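Local coordinates for pentacotripeptide-repeat region of PRORP domain-containing protein (Brachypodium distachyon, PDB 4ME2), which probably binds RNA sequence-specifically, as a chloroplast pentatricopeptide-repeat protein linked to group II introns and built of helix-turn-helix repeats, at residues A88-E91 and L92-Q95; V53-L56 and K57-T60; R183-A186 and A187-V190; P118-Y121 and A122-S126; V190-A194 and V195-G199. All blocks are in the same frame, centred on the assembly; numbering follows the deposited sequence.

Interaction 1 (A88-E91 and L92-Q95); sequences AMAE and LQRQ
Glu91 and Arg94 lie side by side on the last turns of helix 82-94, pointing the same way, and join through a side-on salt bridge. Arg94 NE meets Glu91 OE1 at 2.9 Å with a nearly straight bond (176°), and Arg94 NH2 meets Glu91 OE2 at 2.8 Å. Both carboxylate oxygens are taken on their syn side, from somewhat out of the carboxylate plane, while the guanidinium keeps its partners close to its own plane; the two flat groups are turned 35° apart. The Glu91 chain starts extended and then bends at chi2 (64°), which swings the carboxylate along the helix toward Arg94.

This is the solvent side. Round the helix, packing takes over. Gln93 runs beside Met89, with Gln93 OE1 3.9 Å from Met89 CG, and both side chains reach Phe124 of helix 118-126. Leu92 turns to Val53 and Leu56 of helix 47-59, its CG 3.4 Å from Ala88 O. Regular backbone bonds link the two halves, among them Gln93 N to Met89 O (3.0 Å). The helix is thus amphipathic, wedged between its neighbours on one face, and on the other the paired contact to both carboxylate oxygens would restrain rotation of the Arg94 guanidinium and partly offset its charge.

Interaction 2 (V53-L56 and K57-T60); sequences VQAL and KRLT
Thr60 closes helix 47-59 by turning its hydroxyl back on Leu56: OG1 donates to Leu56 O at 2.8 Å. A chi1 of 56° sets OG1 between the backbone N and the carbonyl carbon, from where it reaches back to the preceding turn. The main-chain bond from Thr60 N to the same Leu56 O is weak (3.3 Å, 122°), so at this C-terminal end the hydroxyl supplies the shorter contact. Thr60 N also bonds to Lys57 O. Arg64 continues the network, with NE bonded to Thr60 OG1 and NH2 to Lys57 O.

Earlier carbonyls are satisfied in the ordinary helical way: Val53 O takes Lys57 N, Gln54 O takes Arg58 N, and Ala55 O takes Leu59 N at 2.8 Å. Lys57 lies alongside Val53, its CD 3.8 Å from Val53 CG1, and bends at chi3 (63°) to bring its amino end beside the Gln54 side chain. Arg58 folds back over Ala55, whose CA sits over one face of the guanidinium, 3.6 Å from Arg58 NH1.

Three helices pack against this one: Leu56 and Leu59 rest on Ala72 of helix 66-77, Val53 on Ala88 of helix 82-94, and Leu56, Lys57 and Thr60 on Leu100 of helix 98-109.

Interaction 3 (R183-A186 and A187-V190); sequences RARA and AWRV
Helix 184-197, one helix of the pentatricopeptide-repeat array, begins here, with Arg183 at its N-cap and Arg185 set against Trp188 a turn later. Arg185 NH1 comes 3.4 Å from Trp188 CD1. The indole atom lies at the guanidinium's edge, near its plane, and the two flat groups stand almost perpendicular at 88°, so this is no parallel stack. The Arg185 chain is bent at chi2 (57°) and again at chi3, which carries its end up beside the indole. There NH1 forms a salt bridge with Glu222 of helix 220-236, and Trp188 packs on Glu222 and Val226 of the same helix.

Arg189 heads elsewhere, its CG 3.4 Å from Arg185 O and its NH1 in a salt bridge with Glu144; Arg183 likewise pairs with Asp140 of helix 133-151. Between these charged ends the face is small: Ala184 and Ala187 sit against Met214, and Val190 against Leu171 and Val175. Trp188 N to Ala184 O (2.9 Å) and Arg189 N to Arg185 O (2.8 Å) are regular helix bonds. A helix packed in this way by helices before and after it in the chain is the arrangement of an alpha-helical solenoid, as in pentatricopeptide-repeat proteins.

Interaction 4 (P118-Y121 and A122-S126); sequences PELY and ATFVS
Leu120 CD1 rests 3.9 Å from Phe124 CE2, the two side chains lying side by side one turn apart on helix 118-126, near the middle of this pentatricopeptide-repeat solenoid. Leu120 CG points away from its own backbone nitrogen (chi1 177°), which sends the branch along the helix toward the ring. Beneath it, Leu120 O lies at the edge of the Phe124 ring, in its plane and 3.5 Å from CD2, while the same oxygen accepts the Phe124 N-H at 3.2 Å.

The next shell is the backbone. Ala122 N reaches Pro118 O at 2.8 Å, and Val125 N reaches Tyr121 O at 3.0 Å. Ala122 CB meanwhile tucks against Glu119 O at 3.3 Å.

Further out, other helices fix these groups. Leu105 of helix 98-109 touches Leu120, Tyr121 and Phe124, and Ala101 of the same helix also packs on Phe124. Tyr121 leaves the helix in a different direction to meet Leu142 and the ring of Phe146 on helix 133-151, and its hydroxyl is hydrogen-bonded to Glu149 and to Tyr114, so the buried phenol has polar company. Val125 presses on Val139 of helix 133-151 and on Ala177 and Leu178 of helix 168-180. Its CG2 also leans back to 3.3 Å from Tyr121 O.

Interaction 5 (V190-A194 and V195-G199); sequences VYEAA and VRKGG
Tyr191 carries Val195 over one face of its ring in a CH-pi contact, the CB 4.1 Å from the ring centroid and 23° off the normal. Helix 184-197 widens here into a pi-type turn, so Tyr191 O accepts two N-H groups: Val195 N at 2.8 Å and, one residue further on, Arg196 N at 3.3 Å. Lys197 N then bonds to Glu192 O at 2.8 Å, nearly straight, with the same i+5 spacing.

Arg196 also leans on the tyrosine, its CD 3.4 Å from Tyr191 CE1. The chain bends at chi3 (70°), and the guanidinium plane ends 21° from that of the ring. Both side chains are held from helix 220-236: Arg196 forms salt bridges with Asp229 and Glu225, and Tyr191 OH is hydrogen-bonded to the same Asp229. Asp229 OD2 thus meets both Tyr191 OH and Arg196 NH1, and its charge is probably partly offset by the arginine.

After Lys197 the chain leaves the helix through Gly198 and Gly199, the latter with positive phi. Glu192 and Arg196 do not pair directly; water 1 donates to Glu192 OE1 at 3.0 Å and accepts from Arg196 NE at 2.7 Å.

Along the chain the order is interaction 2, 1, 4, 3, 5, on helices 47-59, 82-94, 118-126 and, for the last two, 184-197. Interactions 1 and 2 have centres 12 Å apart and touch; interaction 1 also touches interaction 4, whose centre is 14 Å away. Interactions 3 and 5 share Val190, and Trp188 CH2 lies 3.4 Å from Arg196 NE. Interaction 4 is nearest the chain's centre, with interactions 1 and 2 on the opposite side of that centre from 3 and 5. Interactions 2 and 5 have centres 38 Å apart: the contacts sample an elongated stack of helices, consistent with a repeat protein that binds RNA.

Interaction 1 (A88-E91 and L92-Q95)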
loop_
_atom_site.group_PDB
_atom_site.type_symbol
_atom_site.label_atom_id
_atom_site.label_comp_id
_atom_site.label_asym_id
_atom_site.label_seq_id
_atom_site.Cartn_x
_atom_site.Cartn_y
_atom_site.Cartn_z
ATOM N N ALA A 88 2.271 15.706 9.192
ATOM C CA ALA A 88 2.992 16.199 8.012
ATOM C C ALA A 88 2.616 15.387 6.776
ATOM O O ALA A 88 2.357 15.944 5.705
ATOM C CB ALA A 88 4.496 16.160 8.237
ATOM N N MET A 89 2.586 14.063 6.928
ATOM C CA MET A 89 2.152 13.184 5.845
ATOM C C MET A 89 0.753 13.548 5.357
ATOM O O MET A 89 0.525 13.693 4.156
ATOM C CB MET A 89 2.178 11.722 6.301
ATOM C CG MET A 89 1.813 10.734 5.213
ATOM S SD MET A 89 1.732 9.057 5.859
ATOM C CE MET A 89 0.306 9.191 6.930
ATOM N N ALA A 90 -0.175 13.707 6.295
ATOM C CA ALA A 90 -1.569 13.968 5.952
ATOM C C ALA A 90 -1.730 15.328 5.287
ATOM O O ALA A 90 -2.557 15.486 4.396
ATOM C CB ALA A 90 -2.456 13.865 7.186
ATOM N N GLU A 91 -0.947 16.306 5.721
ATOM C CA GLU A 91 -1.005 17.626 5.102
ATOM C C GLU A 91 -0.448 17.614 3.680
ATOM O O GLU A 91 -0.976 18.287 2.791
ATOM C CB GLU A 91 -0.282 18.661 5.952
ATOM C CG GLU A 91 -0.248 20.063 5.344
ATOM C CD GLU A 91 -1.625 20.708 5.190
ATOM O OE1 GLU A 91 -2.639 20.145 5.659
ATOM O OE2 GLU A 91 -1.694 21.804 4.595
ATOM N N LEU A 92 0.615 16.851 3.457
ATOM C CA LEU A 92 1.128 16.688 2.099
ATOM C C LEU A 92 0.086 16.011 1.198
ATOM O O LEU A 92 -0.079 16.398 0.040
ATOM C CB LEU A 92 2.450 15.918 2.100
ATOM C CG LEU A 92 3.658 16.653 2.683
ATOM C CD1 LEU A 92 4.701 15.637 3.119
ATOM C CD2 LEU A 92 4.258 17.669 1.712
ATOM N N GLN A 93 -0.614 15.011 1.738
ATOM C CA GLN A 93 -1.726 14.359 1.042
ATOM C C GLN A 93 -2.799 15.380 0.667
ATOM O O GLN A 93 -3.259 15.411 -0.476
ATOM C CB GLN A 93 -2.364 13.268 1.914
ATOM C CG GLN A 93 -1.561 11.986 2.086
ATOM C CD GLN A 93 -2.236 11.010 3.043
ATOM O OE1 GLN A 93 -1.951 11.007 4.241
ATOM N NE2 GLN A 93 -3.149 10.192 2.519
ATOM N N ARG A 94 -3.181 16.219 1.632
ATOM C CA ARG A 94 -4.262 17.196 1.443
ATOM C C ARG A 94 -3.916 18.224 0.369
ATOM O O ARG A 94 -4.773 18.608 -0.435
ATOM C CB ARG A 94 -4.594 17.908 2.760
ATOM C CG ARG A 94 -5.883 18.721 2.719
ATOM C CD ARG A 94 -5.983 19.679 3.898
ATOM N NE ARG A 94 -4.919 20.680 3.874
ATOM C CZ ARG A 94 -4.928 21.771 3.113
ATOM N NH1 ARG A 94 -5.950 22.016 2.301
ATOM N NH2 ARG A 94 -3.909 22.618 3.159
ATOM N N GLN A 95 -2.658 18.655 0.357
ATOM C CA GLN A 95 -2.167 19.611 -0.636
ATOM C C GLN A 95 -2.016 18.988 -2.025
ATOM O O GLN A 95 -1.801 19.700 -3.006
ATOM C CB GLN A 95 -0.846 20.233 -0.175
ATOM C CG GLN A 95 -0.984 21.111 1.060
ATOM C CD GLN A 95 0.317 21.754 1.497
ATOM O OE1 GLN A 95 0.434 22.218 2.631
ATOM N NE2 GLN A 95 1.297 21.796 0.606
#

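Interaction 2 (V53-L56 and K57-T60)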
loop_
_atom_site.group_PDB
_atom_site.type_symbol
_atom_site.label_atom_id
_atom_site.label_comp_id
_atom_site.label_asym_id
_atom_site.label_seq_id
_atom_site.Cartn_x
_atom_site.Cartn_y
_atom_site.Cartn_z
ATOM N N VAL A 53 6.909 20.102 6.559
ATOM C CA VAL A 53 6.242 20.094 5.257
ATOM C C VAL A 53 6.899 21.124 4.345
ATOM O O VAL A 53 7.190 20.846 3.179
ATOM C CB VAL A 53 4.730 20.385 5.380
ATOM C CG1 VAL A 53 4.106 20.659 4.013
ATOM C CG2 VAL A 53 4.019 19.224 6.060
ATOM N N GLN A 54 7.152 22.315 4.875
ATOM C CA GLN A 54 7.758 23.345 4.039
ATOM C C GLN A 54 9.171 22.978 3.595
ATOM O O GLN A 54 9.537 23.200 2.440
ATOM C CB GLN A 54 7.672 24.723 4.699
ATOM C CG GLN A 54 6.248 25.273 4.695
ATOM C CD GLN A 54 5.614 25.268 3.308
ATOM O OE1 GLN A 54 6.046 25.994 2.414
ATOM N NE2 GLN A 54 4.585 24.444 3.125
ATOM N N ALA A 55 9.947 22.391 4.504
ATOM C CA ALA A 55 11.299 21.938 4.187
ATOM C C ALA A 55 11.298 20.862 3.102
ATOM O O ALA A 55 12.109 20.912 2.180
ATOM C CB ALA A 55 12.008 21.439 5.438
ATOM N N LEU A 56 10.395 19.890 3.209
ATOM C CA LEU A 56 10.344 18.817 2.220
ATOM C C LEU A 56 10.011 19.369 0.833
ATOM O O LEU A 56 10.598 18.951 -0.162
ATOM C CB LEU A 56 9.348 17.726 2.631
ATOM C CG LEU A 56 9.247 16.524 1.686
ATOM C CD1 LEU A 56 10.619 15.962 1.358
ATOM C CD2 LEU A 56 8.351 15.440 2.270
ATOM N N LYS A 57 9.071 20.308 0.780
ATOM C CA LYS A 57 8.726 20.976 -0.475
ATOM C C LYS A 57 9.926 21.767 -1.026
ATOM O O LYS A 57 10.270 21.650 -2.202
ATOM C CB LYS A 57 7.478 21.852 -0.288
ATOM C CG LYS A 57 6.193 21.043 -0.117
ATOM C CD LYS A 57 5.058 21.826 0.538
ATOM C CE LYS A 57 4.613 23.017 -0.292
ATOM N NZ LYS A 57 3.506 23.764 0.368
ATOM N N ARG A 58 10.581 22.536 -0.159
ATOM C CA ARG A 58 11.755 23.319 -0.536
ATOM C C ARG A 58 12.878 22.438 -1.089
ATOM O O ARG A 58 13.478 22.755 -2.116
ATOM C CB ARG A 58 12.245 24.117 0.674
ATOM C CG ARG A 58 13.435 25.026 0.415
ATOM C CD ARG A 58 13.908 25.689 1.704
ATOM N NE ARG A 58 14.590 24.755 2.605
ATOM C CZ ARG A 58 14.200 24.462 3.846
ATOM N NH1 ARG A 58 13.126 25.035 4.379
ATOM N NH2 ARG A 58 14.901 23.597 4.568
ATOM N N LEU A 59 13.146 21.327 -0.406
ATOM C CA LEU A 59 14.220 20.410 -0.792
ATOM C C LEU A 59 13.978 19.716 -2.129
ATOM O O LEU A 59 14.918 19.230 -2.762
ATOM C CB LEU A 59 14.449 19.355 0.297
ATOM C CG LEU A 59 15.061 19.857 1.609
ATOM C CD1 LEU A 59 14.972 18.789 2.692
ATOM C CD2 LEU A 59 16.499 20.302 1.393
ATOM N N THR A 60 12.727 19.664 -2.562
ATOM C CA THR A 60 12.399 18.921 -3.769
ATOM C C THR A 60 11.809 19.805 -4.853
ATOM O O THR A 60 11.189 19.305 -5.782
ATOM C CB THR A 60 11.402 17.788 -3.474
ATOM O OG1 THR A 60 10.228 18.336 -2.853
ATOM C CG2 THR A 60 12.039 16.716 -2.578
#

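Interaction 3 (R183-A186 and A187-V190)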
loop_
_atom_site.group_PDB
_atom_site.type_symbol
_atom_site.label_atom_id
_atom_site.label_comp_id
_atom_site.label_asym_id
_atom_site.label_seq_id
_atom_site.Cartn_x
_atom_site.Cartn_y
_atom_site.Cartn_z
ATOM N N ARG A 183 -3.543 -1.576 -11.307
ATOM C CA ARG A 183 -2.299 -2.209 -10.874
ATOM C C ARG A 183 -2.528 -3.696 -10.639
ATOM O O ARG A 183 -2.600 -4.172 -9.497
ATOM C CB ARG A 183 -1.712 -1.503 -9.642
ATOM C CG ARG A 183 -1.515 0.009 -9.784
ATOM C CD ARG A 183 -0.874 0.440 -11.099
ATOM N NE ARG A 183 0.344 -0.303 -11.416
ATOM C CZ ARG A 183 0.779 -0.529 -12.656
ATOM N NH1 ARG A 183 0.097 -0.069 -13.702
ATOM N NH2 ARG A 183 1.896 -1.218 -12.853
ATOM N N ALA A 184 -2.630 -4.422 -11.746
ATOM C CA ALA A 184 -3.061 -5.816 -11.746
ATOM C C ALA A 184 -2.071 -6.755 -11.078
ATOM O O ALA A 184 -2.456 -7.583 -10.251
ATOM C CB ALA A 184 -3.343 -6.272 -13.165
ATOM N N ARG A 185 -0.801 -6.635 -11.448
ATOM C CA ARG A 185 0.231 -7.480 -10.864
ATOM C C ARG A 185 0.322 -7.278 -9.350
ATOM O O ARG A 185 0.430 -8.251 -8.597
ATOM C CB ARG A 185 1.584 -7.210 -11.538
ATOM C CG ARG A 185 2.740 -8.043 -11.002
ATOM C CD ARG A 185 2.474 -9.537 -11.103
ATOM N NE ARG A 185 2.238 -9.972 -12.480
ATOM C CZ ARG A 185 1.735 -11.152 -12.822
ATOM N NH1 ARG A 185 1.407 -12.039 -11.891
ATOM N NH2 ARG A 185 1.555 -11.445 -14.106
ATOM N N ALA A 186 0.285 -6.016 -8.920
ATOM C CA ALA A 186 0.287 -5.677 -7.493
ATOM C C ALA A 186 -0.895 -6.321 -6.761
ATOM O O ALA A 186 -0.720 -6.909 -5.690
ATOM C CB ALA A 186 0.297 -4.164 -7.290
ATOM N N ALA A 187 -2.090 -6.229 -7.346
ATOM C CA ALA A 187 -3.273 -6.851 -6.745
ATOM C C ALA A 187 -3.085 -8.372 -6.638
ATOM O O ALA A 187 -3.337 -8.981 -5.586
ATOM C CB ALA A 187 -4.528 -6.506 -7.546
ATOM N N TRP A 188 -2.623 -8.982 -7.723
ATOM C CA TRP A 188 -2.333 -10.404 -7.700
ATOM C C TRP A 188 -1.337 -10.750 -6.613
ATOM O O TRP A 188 -1.526 -11.726 -5.880
ATOM C CB TRP A 188 -1.844 -10.879 -9.056
ATOM C CG TRP A 188 -1.396 -12.296 -8.985
ATOM C CD1 TRP A 188 -0.093 -12.774 -8.969
ATOM C CD2 TRP A 188 -2.243 -13.470 -8.829
ATOM N NE1 TRP A 188 -0.085 -14.137 -8.856
ATOM C CE2 TRP A 188 -1.342 -14.617 -8.773
ATOM C CE3 TRP A 188 -3.612 -13.681 -8.767
ATOM C CZ2 TRP A 188 -1.812 -15.912 -8.643
ATOM C CZ3 TRP A 188 -4.078 -14.990 -8.639
ATOM C CH2 TRP A 188 -3.198 -16.077 -8.577
ATOM N N ARG A 189 -0.275 -9.951 -6.493
ATOM C CA ARG A 189 0.754 -10.199 -5.482
ATOM C C ARG A 189 0.142 -10.285 -4.089
ATOM O O ARG A 189 0.420 -11.229 -3.348
ATOM C CB ARG A 189 1.860 -9.134 -5.529
ATOM C CG ARG A 189 2.946 -9.398 -6.567
ATOM C CD ARG A 189 4.304 -9.702 -5.930
ATOM N NE ARG A 189 4.253 -10.755 -4.922
ATOM C CZ ARG A 189 5.015 -10.808 -3.829
ATOM N NH1 ARG A 189 5.902 -9.859 -3.561
ATOM N NH2 ARG A 189 4.877 -11.819 -2.985
ATOM N N VAL A 190 -0.696 -9.310 -3.741
ATOM C CA VAL A 190 -1.358 -9.291 -2.430
ATOM C C VAL A 190 -2.300 -10.483 -2.260
ATOM O O VAL A 190 -2.267 -11.179 -1.232
ATOM C CB VAL A 190 -2.168 -7.996 -2.205
ATOM C CG1 VAL A 190 -3.022 -8.115 -0.949
ATOM C CG2 VAL A 190 -1.248 -6.791 -2.102
#

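Interaction 4 (P118-Y121 and A122-S126)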
loop_
_atom_site.group_PDB
_atom_site.type_symbol
_atom_site.label_atom_id
_atom_site.label_comp_id
_atom_site.label_asym_id
_atom_site.label_seq_id
_atom_site.Cartn_x
_atom_site.Cartn_y
_atom_site.Cartn_z
ATOM N N PRO A 118 -3.335 -1.824 5.845
ATOM C CA PRO A 118 -3.647 -1.918 4.420
ATOM C C PRO A 118 -4.648 -0.862 3.958
ATOM O O PRO A 118 -4.666 -0.516 2.781
ATOM C CB PRO A 118 -4.250 -3.322 4.276
ATOM C CG PRO A 118 -3.753 -4.082 5.456
ATOM C CD PRO A 118 -3.629 -3.082 6.561
ATOM N N GLU A 119 -5.478 -0.363 4.868
ATOM C CA GLU A 119 -6.451 0.664 4.512
ATOM C C GLU A 119 -5.764 2.006 4.244
ATOM O O GLU A 119 -6.180 2.750 3.354
ATOM C CB GLU A 119 -7.550 0.784 5.579
ATOM C CG GLU A 119 -8.714 1.670 5.160
ATOM C CD GLU A 119 -9.978 1.421 5.962
ATOM O OE1 GLU A 119 -9.956 0.572 6.880
ATOM O OE2 GLU A 119 -10.998 2.074 5.666
ATOM N N LEU A 120 -4.708 2.305 4.996
ATOM C CA LEU A 120 -3.921 3.506 4.736
ATOM C C LEU A 120 -3.246 3.363 3.377
ATOM O O LEU A 120 -3.258 4.291 2.554
ATOM C CB LEU A 120 -2.872 3.728 5.826
ATOM C CG LEU A 120 -1.940 4.925 5.602
ATOM C CD1 LEU A 120 -2.730 6.217 5.407
ATOM C CD2 LEU A 120 -0.957 5.058 6.756
ATOM N N TYR A 121 -2.672 2.191 3.133
ATOM C CA TYR A 121 -2.090 1.929 1.819
ATOM C C TYR A 121 -3.136 2.084 0.709
ATOM O O TYR A 121 -2.837 2.617 -0.362
ATOM C CB TYR A 121 -1.431 0.549 1.757
ATOM C CG TYR A 121 -0.236 0.374 2.676
ATOM C CD1 TYR A 121 0.524 1.470 3.111
ATOM C CD2 TYR A 121 0.142 -0.898 3.109
ATOM C CE1 TYR A 121 1.622 1.298 3.945
ATOM C CE2 TYR A 121 1.240 -1.079 3.940
ATOM C CZ TYR A 121 1.974 0.013 4.363
ATOM O OH TYR A 121 3.064 -0.176 5.193
ATOM N N ALA A 122 -4.358 1.617 0.963
ATOM C CA ALA A 122 -5.435 1.746 -0.014
ATOM C C ALA A 122 -5.678 3.208 -0.371
ATOM O O ALA A 122 -5.898 3.528 -1.538
ATOM C CB ALA A 122 -6.718 1.092 0.494
ATOM N N THR A 123 -5.614 4.089 0.627
ATOM C CA THR A 123 -5.790 5.525 0.398
ATOM C C THR A 123 -4.693 6.111 -0.505
ATOM O O THR A 123 -4.979 6.916 -1.398
ATOM C CB THR A 123 -5.921 6.291 1.727
ATOM O OG1 THR A 123 -7.139 5.886 2.368
ATOM C CG2 THR A 123 -5.970 7.797 1.484
ATOM N N PHE A 124 -3.447 5.689 -0.297
ATOM C CA PHE A 124 -2.363 6.116 -1.182
ATOM C C PHE A 124 -2.544 5.585 -2.601
ATOM O O PHE A 124 -2.199 6.258 -3.567
ATOM C CB PHE A 124 -1.000 5.724 -0.606
ATOM C CG PHE A 124 -0.459 6.721 0.371
ATOM C CD1 PHE A 124 0.362 7.756 -0.064
ATOM C CD2 PHE A 124 -0.796 6.656 1.722
ATOM C CE1 PHE A 124 0.857 8.695 0.830
ATOM C CE2 PHE A 124 -0.303 7.596 2.622
ATOM C CZ PHE A 124 0.523 8.616 2.171
ATOM N N VAL A 125 -3.097 4.383 -2.733
ATOM C CA VAL A 125 -3.349 3.825 -4.057
ATOM C C VAL A 125 -4.413 4.639 -4.797
ATOM O O VAL A 125 -4.208 5.055 -5.943
ATOM C CB VAL A 125 -3.769 2.341 -3.995
ATOM C CG1 VAL A 125 -4.157 1.831 -5.377
ATOM C CG2 VAL A 125 -2.642 1.487 -3.423
ATOM N N SER A 126 -5.547 4.858 -4.133
ATOM C CA SER A 126 -6.679 5.570 -4.732
ATOM C C SER A 126 -6.373 7.028 -5.075
ATOM O O SER A 126 -6.929 7.574 -6.031
ATOM C CB SER A 126 -7.897 5.485 -3.810
ATOM O OG SER A 126 -8.305 4.135 -3.671
#

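Interaction 5 (V190-A194 and V195-G199)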
loop_
_atom_site.group_PDB
_atom_site.type_symbol
_atom_site.label_atom_id
_atom_site.label_comp_id
_atom_site.label_asym_id
_atom_site.label_seq_id
_atom_site.Cartn_x
_atom_site.Cartn_y
_atom_site.Cartn_z
ATOM N N VAL A 190 -0.696 -9.310 -3.741
ATOM C CA VAL A 190 -1.358 -9.291 -2.430
ATOM C C VAL A 190 -2.300 -10.483 -2.260
ATOM O O VAL A 190 -2.267 -11.179 -1.232
ATOM C CB VAL A 190 -2.168 -7.996 -2.205
ATOM C CG1 VAL A 190 -3.022 -8.115 -0.949
ATOM C CG2 VAL A 190 -1.248 -6.791 -2.102
ATOM N N TYR A 191 -3.157 -10.694 -3.258
ATOM C CA TYR A 191 -4.106 -11.803 -3.222
ATOM C C TYR A 191 -3.390 -13.146 -3.055
ATOM O O TYR A 191 -3.772 -13.965 -2.215
ATOM C CB TYR A 191 -4.991 -11.801 -4.474
ATOM C CG TYR A 191 -5.911 -12.998 -4.569
ATOM C CD1 TYR A 191 -5.540 -14.127 -5.303
ATOM C CD2 TYR A 191 -7.148 -13.006 -3.926
ATOM C CE1 TYR A 191 -6.380 -15.231 -5.394
ATOM C CE2 TYR A 191 -7.997 -14.103 -4.014
ATOM C CZ TYR A 191 -7.607 -15.211 -4.745
ATOM O OH TYR A 191 -8.447 -16.296 -4.830
ATOM N N GLU A 192 -2.342 -13.364 -3.843
ATOM C CA GLU A 192 -1.599 -14.617 -3.783
ATOM C C GLU A 192 -0.929 -14.825 -2.425
ATOM O O GLU A 192 -1.071 -15.886 -1.821
ATOM C CB GLU A 192 -0.564 -14.693 -4.900
ATOM C CG GLU A 192 0.332 -15.913 -4.810
ATOM C CD GLU A 192 1.392 -15.932 -5.887
ATOM O OE1 GLU A 192 1.422 -16.901 -6.672
ATOM O OE2 GLU A 192 2.190 -14.975 -5.955
ATOM N N ALA A 193 -0.211 -13.811 -1.948
ATOM C CA ALA A 193 0.517 -13.927 -0.682
ATOM C C ALA A 193 -0.417 -14.133 0.511
ATOM O O ALA A 193 -0.183 -15.018 1.335
ATOM C CB ALA A 193 1.421 -12.721 -0.463
ATOM N N ALA A 194 -1.480 -13.337 0.591
ATOM C CA ALA A 194 -2.380 -13.376 1.745
ATOM C C ALA A 194 -3.429 -14.486 1.667
ATOM O O ALA A 194 -3.589 -15.265 2.612
ATOM C CB ALA A 194 -3.052 -12.025 1.945
ATOM N N VAL A 195 -4.135 -14.555 0.539
ATOM C CA VAL A 195 -5.271 -15.468 0.385
ATOM C C VAL A 195 -4.849 -16.886 -0.001
ATOM O O VAL A 195 -5.160 -17.844 0.708
ATOM C CB VAL A 195 -6.301 -14.931 -0.634
ATOM C CG1 VAL A 195 -7.355 -15.986 -0.940
ATOM C CG2 VAL A 195 -6.953 -13.659 -0.116
ATOM N N ARG A 196 -4.156 -17.022 -1.127
ATOM C CA ARG A 196 -3.763 -18.339 -1.619
ATOM C C ARG A 196 -2.726 -19.009 -0.725
ATOM O O ARG A 196 -2.975 -20.087 -0.184
ATOM C CB ARG A 196 -3.261 -18.252 -3.061
ATOM C CG ARG A 196 -4.374 -17.991 -4.062
ATOM C CD ARG A 196 -3.855 -17.524 -5.414
ATOM N NE ARG A 196 -3.157 -18.558 -6.180
ATOM C CZ ARG A 196 -3.744 -19.575 -6.809
ATOM N NH1 ARG A 196 -5.059 -19.741 -6.757
ATOM N NH2 ARG A 196 -3.006 -20.443 -7.483
ATOM N N LYS A 197 -1.580 -18.355 -0.564
ATOM C CA LYS A 197 -0.444 -18.919 0.166
ATOM C C LYS A 197 -0.511 -18.710 1.680
ATOM O O LYS A 197 -0.095 -19.579 2.448
ATOM C CB LYS A 197 0.870 -18.342 -0.366
ATOM C CG LYS A 197 1.403 -19.019 -1.609
ATOM C CD LYS A 197 2.666 -18.308 -2.069
ATOM C CE LYS A 197 3.703 -19.285 -2.597
ATOM N NZ LYS A 197 3.732 -19.393 -4.086
ATOM N N GLY A 198 -1.020 -17.557 2.104
ATOM C CA GLY A 198 -1.065 -17.213 3.521
ATOM C C GLY A 198 -2.282 -17.774 4.223
ATOM O O GLY A 198 -2.532 -17.476 5.396
ATOM N N GLY A 199 -3.051 -18.576 3.493
ATOM C CA GLY A 199 -4.235 -19.225 4.036
ATOM C C GLY A 199 -5.179 -18.275 4.744
ATOM O O GLY A 199 -5.807 -18.646 5.733
HETATM O O HOH W 1 -0.519 -19.132 -6.575
#